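Local coordinates for protein choline kinase (Cryptosporidium parvum, PDB 3MES) that probably phosphorylates choline, and perhaps ethanolamine, as a nucleotide- and magnesium-dependent kinase of the choline/ethanolamine kinase family, at residues Leu100-Lys112 with Ile140-Ile152. Sequence-based numbering, arbitrary orientation.
Sequences LKHPRILFRIYGK and IADFPEGRIEEFI. With ADP (adenosine-5'-diphosphate), chain I.
Arg108 and Glu149 join neighbouring antiparallel strands, 104-109 and 146-150, in the five-stranded sheet that carries ADP. Backbone hydrogen bonds pair Leu106 with Glu149 and Arg108 with Arg147 in both directions. The Arg108 side chain runs up the nucleotide side of the sheet. Its CB lies 3.9 Å from Arg147 O. CG is anti to the backbone N (chi1 176°), and CD sits over the centre of one face of the Arg147 guanidinium. The chain then bends at chi3. NE donates to Glu149 OE2 at 3.0 Å, from above the carboxylate plane, in a salt bridge. At the tip, NH2 gives ADP O2A a nearly straight hydrogen bond of 2.7 Å. NH1 donates to ADP O2B at 3.1 Å.

Arg147 NE meets the same Glu149 OE2 at 2.6 Å, from the opposite face of the carboxylate. Arg147 NH1 also donates to Tyr110 OH, and Gly146 CA packs on one face of the Tyr110 ring in a CH-pi contact. Further along, Leu106 CG and the face of Phe151 touch the adenine. Glu150 O accepts from ADP N6, and Ile152 N donates to ADP N1 at 2.8 Å, a hinge-like pattern as in protein kinases. One carboxylate oxygen thus holds two arginines. It probably offsets their charge and steadies Arg108, whose two terminal nitrogens grip both phosphates of ADP.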
loop_
_atom_site.group_PDB
_atom_site.type_symbol
_atom_site.label_atom_id
_atom_site.label_comp_id
_atom_site.label_asym_id
_atom_site.label_seq_id
_atom_site.Cartn_x
_atom_site.Cartn_y
_atom_site.Cartn_z
ATOM N N LEU B 100 1.635 1.246 -26.545
ATOM C CA LEU B 100 0.922 2.456 -26.149
ATOM C C LEU B 100 1.001 2.679 -24.645
ATOM O O LEU B 100 0.639 1.802 -23.857
ATOM C CB LEU B 100 -0.546 2.385 -26.580
ATOM C CG LEU B 100 -0.835 2.392 -28.084
ATOM C CD1 LEU B 100 -2.330 2.276 -28.338
ATOM C CD2 LEU B 100 -0.268 3.647 -28.743
ATOM N N LYS B 101 1.474 3.856 -24.250
ATOM C CA LYS B 101 1.506 4.218 -22.842
ATOM C C LYS B 101 0.090 4.454 -22.329
ATOM O O LYS B 101 -0.182 4.299 -21.140
ATOM C CB LYS B 101 2.369 5.461 -22.610
ATOM C CG LYS B 101 2.437 5.878 -21.149
ATOM C CD LYS B 101 3.538 6.891 -20.886
ATOM C CE LYS B 101 3.149 8.277 -21.364
ATOM N NZ LYS B 101 4.221 9.271 -21.075
ATOM N N HIS B 102 -0.809 4.825 -23.237
ATOM C CA HIS B 102 -2.197 5.098 -22.874
ATOM C C HIS B 102 -3.170 4.382 -23.803
ATOM O O HIS B 102 -3.688 4.982 -24.745
ATOM C CB HIS B 102 -2.476 6.601 -22.910
ATOM C CG HIS B 102 -1.623 7.401 -21.977
ATOM N ND1 HIS B 102 -0.595 8.208 -22.417
ATOM C CD2 HIS B 102 -1.645 7.522 -20.629
ATOM C CE1 HIS B 102 -0.023 8.793 -21.379
ATOM N NE2 HIS B 102 -0.641 8.393 -20.283
ATOM N N PRO B 103 -3.420 3.091 -23.540
ATOM C CA PRO B 103 -4.377 2.299 -24.308
ATOM C C PRO B 103 -5.816 2.712 -24.011
ATOM O O PRO B 103 -6.678 2.636 -24.885
ATOM C CB PRO B 103 -4.122 0.872 -23.815
ATOM C CG PRO B 103 -3.574 1.040 -22.449
ATOM C CD PRO B 103 -2.758 2.296 -22.492
ATOM N N ARG B 104 -6.064 3.141 -22.778
ATOM C CA ARG B 104 -7.369 3.658 -22.385
ATOM C C ARG B 104 -7.209 5.050 -21.788
ATOM O O ARG B 104 -6.232 5.323 -21.094
ATOM C CB ARG B 104 -8.038 2.725 -21.371
ATOM C CG ARG B 104 -8.357 1.340 -21.917
ATOM C CD ARG B 104 -8.603 0.327 -20.802
ATOM N NE ARG B 104 -9.885 0.530 -20.130
ATOM C CZ ARG B 104 -11.048 0.070 -20.583
ATOM N NH1 ARG B 104 -11.096 -0.615 -21.719
ATOM N NH2 ARG B 104 -12.166 0.297 -19.905
ATOM N N ILE B 105 -8.160 5.932 -22.069
ATOM C CA ILE B 105 -8.153 7.263 -21.477
ATOM C C ILE B 105 -9.545 7.658 -21.007
ATOM O O ILE B 105 -10.536 7.017 -21.361
ATOM C CB ILE B 105 -7.605 8.341 -22.447
ATOM C CG1 ILE B 105 -8.562 8.562 -23.622
ATOM C CG2 ILE B 105 -6.207 7.978 -22.923
ATOM C CD1 ILE B 105 -9.772 9.410 -23.276
ATOM N N LEU B 106 -9.606 8.711 -20.198
ATOM C CA LEU B 106 -10.869 9.223 -19.685
ATOM C C LEU B 106 -11.142 10.582 -20.318
ATOM O O LEU B 106 -10.408 11.541 -20.087
ATOM C CB LEU B 106 -10.805 9.339 -18.158
ATOM C CG LEU B 106 -12.075 9.682 -17.376
ATOM C CD1 LEU B 106 -12.462 11.143 -17.559
ATOM C CD2 LEU B 106 -13.218 8.757 -17.769
ATOM N N PHE B 107 -12.188 10.656 -21.135
ATOM C CA PHE B 107 -12.530 11.896 -21.825
ATOM C C PHE B 107 -13.589 12.657 -21.039
ATOM O O PHE B 107 -14.727 12.209 -20.925
ATOM C CB PHE B 107 -13.034 11.603 -23.238
ATOM C CG PHE B 107 -12.953 12.780 -24.170
ATOM C CD1 PHE B 107 -11.912 12.890 -25.079
ATOM C CD2 PHE B 107 -13.916 13.775 -24.140
ATOM C CE1 PHE B 107 -11.832 13.971 -25.939
ATOM C CE2 PHE B 107 -13.841 14.859 -25.000
ATOM C CZ PHE B 107 -12.797 14.956 -25.899
ATOM N N ARG B 108 -13.208 13.812 -20.504
ATOM C CA ARG B 108 -14.099 14.585 -19.648
ATOM C C ARG B 108 -14.558 15.880 -20.311
ATOM O O ARG B 108 -13.743 16.726 -20.674
ATOM C CB ARG B 108 -13.411 14.896 -18.314
ATOM C CG ARG B 108 -14.223 15.774 -17.382
ATOM C CD ARG B 108 -13.444 16.107 -16.115
ATOM N NE ARG B 108 -13.190 14.927 -15.292
ATOM C CZ ARG B 108 -14.035 14.457 -14.378
ATOM N NH1 ARG B 108 -15.196 15.065 -14.172
ATOM N NH2 ARG B 108 -13.721 13.381 -13.670
ATOM N N ILE B 109 -15.871 16.027 -20.463
ATOM C CA ILE B 109 -16.449 17.264 -20.971
ATOM C C ILE B 109 -17.204 17.987 -19.856
ATOM O O ILE B 109 -18.128 17.435 -19.265
ATOM C CB ILE B 109 -17.390 17.004 -22.161
ATOM C CG1 ILE B 109 -16.652 16.239 -23.263
ATOM C CG2 ILE B 109 -17.943 18.317 -22.697
ATOM C CD1 ILE B 109 -17.445 16.097 -24.545
ATOM N N TYR B 110 -16.802 19.221 -19.571
ATOM C CA TYR B 110 -17.369 19.967 -18.452
ATOM C C TYR B 110 -18.833 20.335 -18.676
ATOM O O TYR B 110 -19.164 21.061 -19.615
ATOM C CB TYR B 110 -16.553 21.231 -18.176
ATOM C CG TYR B 110 -15.080 20.974 -17.953
ATOM C CD1 TYR B 110 -14.654 19.995 -17.066
ATOM C CD2 TYR B 110 -14.116 21.721 -18.621
ATOM C CE1 TYR B 110 -13.310 19.759 -16.856
ATOM C CE2 TYR B 110 -12.767 21.491 -18.416
ATOM C CZ TYR B 110 -12.371 20.509 -17.532
ATOM O OH TYR B 110 -11.031 20.272 -17.319
ATOM N N GLY B 111 -19.702 19.834 -17.807
ATOM C CA GLY B 111 -21.105 20.225 -17.817
ATOM C C GLY B 111 -21.315 21.368 -16.845
ATOM O O GLY B 111 -20.394 21.747 -16.125
ATOM N N LYS B 112 -22.521 21.929 -16.824
ATOM C CA LYS B 112 -22.829 22.999 -15.879
ATOM C C LYS B 112 -23.103 22.418 -14.493
ATOM O O LYS B 112 -23.920 21.511 -14.342
ATOM C CB LYS B 112 -24.015 23.836 -16.363
ATOM C CG LYS B 112 -25.296 23.051 -16.577
ATOM C CD LYS B 112 -26.400 23.947 -17.122
ATOM C CE LYS B 112 -27.669 23.154 -17.401
ATOM N NZ LYS B 112 -28.163 22.457 -16.179
ATOM N N ILE B 140 -3.487 14.426 -20.039
ATOM C CA ILE B 140 -2.823 14.233 -21.321
ATOM C C ILE B 140 -3.074 15.417 -22.251
ATOM O O ILE B 140 -2.187 15.834 -22.996
ATOM C CB ILE B 140 -3.281 12.926 -21.991
ATOM C CG1 ILE B 140 -2.951 11.734 -21.089
ATOM C CG2 ILE B 140 -2.634 12.767 -23.361
ATOM C CD1 ILE B 140 -3.605 10.442 -21.513
ATOM N N ALA B 141 -4.286 15.958 -22.197
ATOM C CA ALA B 141 -4.639 17.149 -22.961
ATOM C C ALA B 141 -5.618 18.001 -22.163
ATOM O O ALA B 141 -6.552 17.480 -21.551
ATOM C CB ALA B 141 -5.230 16.768 -24.307
ATOM N N ASP B 142 -5.400 19.312 -22.176
ATOM C CA ASP B 142 -6.174 20.227 -21.344
ATOM C C ASP B 142 -6.709 21.417 -22.140
ATOM O O ASP B 142 -5.944 22.277 -22.571
ATOM C CB ASP B 142 -5.308 20.720 -20.177
ATOM C CG ASP B 142 -6.050 21.669 -19.258
ATOM O OD1 ASP B 142 -7.127 22.161 -19.652
ATOM O OD2 ASP B 142 -5.556 21.926 -18.140
ATOM N N PHE B 143 -8.026 21.457 -22.328
ATOM C CA PHE B 143 -8.674 22.585 -22.998
ATOM C C PHE B 143 -9.864 23.110 -22.198
ATOM O O PHE B 143 -10.318 22.468 -21.253
ATOM C CB PHE B 143 -9.095 22.217 -24.425
ATOM C CG PHE B 143 -9.748 20.868 -24.541
ATOM C CD1 PHE B 143 -11.128 20.743 -24.489
ATOM C CD2 PHE B 143 -8.982 19.726 -24.709
ATOM C CE1 PHE B 143 -11.732 19.504 -24.597
ATOM C CE2 PHE B 143 -9.579 18.482 -24.816
ATOM C CZ PHE B 143 -10.958 18.370 -24.761
ATOM N N PRO B 144 -10.372 24.290 -22.581
ATOM C CA PRO B 144 -11.436 24.992 -21.866
ATOM C C PRO B 144 -12.699 24.159 -21.648
ATOM O O PRO B 144 -13.244 24.153 -20.545
ATOM C CB PRO B 144 -11.741 26.183 -22.779
ATOM C CG PRO B 144 -10.466 26.417 -23.521
ATOM C CD PRO B 144 -9.893 25.051 -23.749
ATOM N N GLU B 145 -13.164 23.467 -22.684
ATOM C CA GLU B 145 -14.419 22.725 -22.588
ATOM C C GLU B 145 -14.272 21.302 -22.054
ATOM O O GLU B 145 -15.256 20.571 -21.963
ATOM C CB GLU B 145 -15.155 22.714 -23.932
ATOM C CG GLU B 145 -14.250 22.583 -25.138
ATOM C CD GLU B 145 -13.589 23.894 -25.505
ATOM O OE1 GLU B 145 -12.343 23.927 -25.588
ATOM O OE2 GLU B 145 -14.316 24.893 -25.700
ATOM N N GLY B 146 -13.054 20.904 -21.699
ATOM C CA GLY B 146 -12.829 19.557 -21.182
ATOM C C GLY B 146 -11.366 19.199 -21.006
ATOM O O GLY B 146 -10.508 20.078 -20.915
ATOM N N ARG B 147 -11.083 17.901 -20.951
ATOM C CA ARG B 147 -9.708 17.425 -20.823
ATOM C C ARG B 147 -9.599 15.924 -21.055
ATOM O O ARG B 147 -10.580 15.191 -20.933
ATOM C CB ARG B 147 -9.129 17.795 -19.453
ATOM C CG ARG B 147 -9.832 17.156 -18.261
ATOM C CD ARG B 147 -9.115 17.520 -16.967
ATOM N NE ARG B 147 -9.613 16.784 -15.807
ATOM C CZ ARG B 147 -10.256 17.340 -14.786
ATOM N NH1 ARG B 147 -10.486 18.646 -14.774
ATOM N NH2 ARG B 147 -10.664 16.592 -13.771
ATOM N N ILE B 148 -8.400 15.476 -21.408
ATOM C CA ILE B 148 -8.117 14.056 -21.569
ATOM C C ILE B 148 -7.269 13.581 -20.396
ATOM O O ILE B 148 -6.163 14.073 -20.180
ATOM C CB ILE B 148 -7.359 13.776 -22.881
ATOM C CG1 ILE B 148 -8.167 14.267 -24.084
ATOM C CG2 ILE B 148 -7.053 12.292 -23.018
ATOM C CD1 ILE B 148 -7.459 14.073 -25.413
ATOM N N GLU B 149 -7.795 12.629 -19.635
ATOM C CA GLU B 149 -7.099 12.116 -18.464
ATOM C C GLU B 149 -6.604 10.693 -18.670
ATOM O O GLU B 149 -7.134 9.945 -19.493
ATOM C CB GLU B 149 -8.017 12.121 -17.241
ATOM C CG GLU B 149 -8.611 13.461 -16.884
ATOM C CD GLU B 149 -9.529 13.362 -15.682
ATOM O OE1 GLU B 149 -9.505 12.310 -15.009
ATOM O OE2 GLU B 149 -10.273 14.327 -15.415
ATOM N N GLU B 150 -5.589 10.325 -17.897
ATOM C CA GLU B 150 -5.165 8.943 -17.791
ATOM C C GLU B 150 -6.312 8.129 -17.206
ATOM O O GLU B 150 -6.916 8.526 -16.205
ATOM C CB GLU B 150 -3.943 8.850 -16.879
ATOM C CG GLU B 150 -3.685 7.473 -16.311
ATOM C CD GLU B 150 -2.583 7.475 -15.267
ATOM O OE1 GLU B 150 -2.287 8.554 -14.708
ATOM O OE2 GLU B 150 -2.016 6.394 -15.004
ATOM N N PHE B 151 -6.627 6.999 -17.829
ATOM C CA PHE B 151 -7.668 6.134 -17.294
ATOM C C PHE B 151 -7.110 5.217 -16.212
ATOM O O PHE B 151 -6.315 4.322 -16.493
ATOM C CB PHE B 151 -8.333 5.306 -18.397
ATOM C CG PHE B 151 -9.435 4.415 -17.894
ATOM C CD1 PHE B 151 -10.719 4.907 -17.723
ATOM C CD2 PHE B 151 -9.185 3.090 -17.577
ATOM C CE1 PHE B 151 -11.734 4.094 -17.254
ATOM C CE2 PHE B 151 -10.196 2.270 -17.108
ATOM C CZ PHE B 151 -11.474 2.775 -16.946
ATOM N N ILE B 152 -7.529 5.456 -14.973
ATOM C CA ILE B 152 -7.156 4.602 -13.854
ATOM C C ILE B 152 -7.982 3.323 -13.899
ATOM O O ILE B 152 -9.143 3.311 -13.494
ATOM C CB ILE B 152 -7.411 5.308 -12.511
ATOM C CG1 ILE B 152 -6.709 6.671 -12.482
ATOM C CG2 ILE B 152 -6.980 4.423 -11.345
ATOM C CD1 ILE B 152 -5.254 6.635 -12.920
HETATM P PB ADP I . -18.682 14.164 -11.929
HETATM O O1B ADP I . -19.803 14.295 -12.933
HETATM O O2B ADP I . -17.531 15.116 -12.148
HETATM O O3B ADP I . -19.152 14.061 -10.496
HETATM P PA ADP I . -16.905 12.025 -11.390
HETATM O O1A ADP I . -17.301 12.041 -9.933
HETATM O O2A ADP I . -15.571 12.576 -11.825
HETATM O O3A ADP I . -18.060 12.722 -12.270
HETATM O "O5'" ADP I . -17.036 10.514 -11.918
HETATM C "C5'" ADP I . -15.915 9.643 -11.903
HETATM C "C4'" ADP I . -16.441 8.221 -11.934
HETATM O "O4'" ADP I . -16.183 7.661 -13.220
HETATM C "C3'" ADP I . -15.709 7.369 -10.913
HETATM O "O3'" ADP I . -16.643 6.806 -9.994
HETATM C "C2'" ADP I . -15.025 6.282 -11.710
HETATM O "O2'" ADP I . -15.769 5.069 -11.584
HETATM C "C1'" ADP I . -15.066 6.781 -13.143
HETATM N N9 ADP I . -13.844 7.570 -13.425
HETATM C C8 ADP I . -13.752 8.914 -13.388
HETATM N N7 ADP I . -12.498 9.331 -13.698
HETATM C C5 ADP I . -11.761 8.231 -13.941
HETATM C C6 ADP I . -10.357 7.953 -14.323
HETATM N N6 ADP I . -9.472 8.962 -14.509
HETATM N N1 ADP I . -9.993 6.660 -14.478
HETATM C C2 ADP I . -10.865 5.650 -14.295
HETATM N N3 ADP I . -12.154 5.826 -13.951
HETATM C C4 ADP I . -12.653 7.072 -13.761
HETATM O O HOH W 1 -17.799 21.460 -21.612
#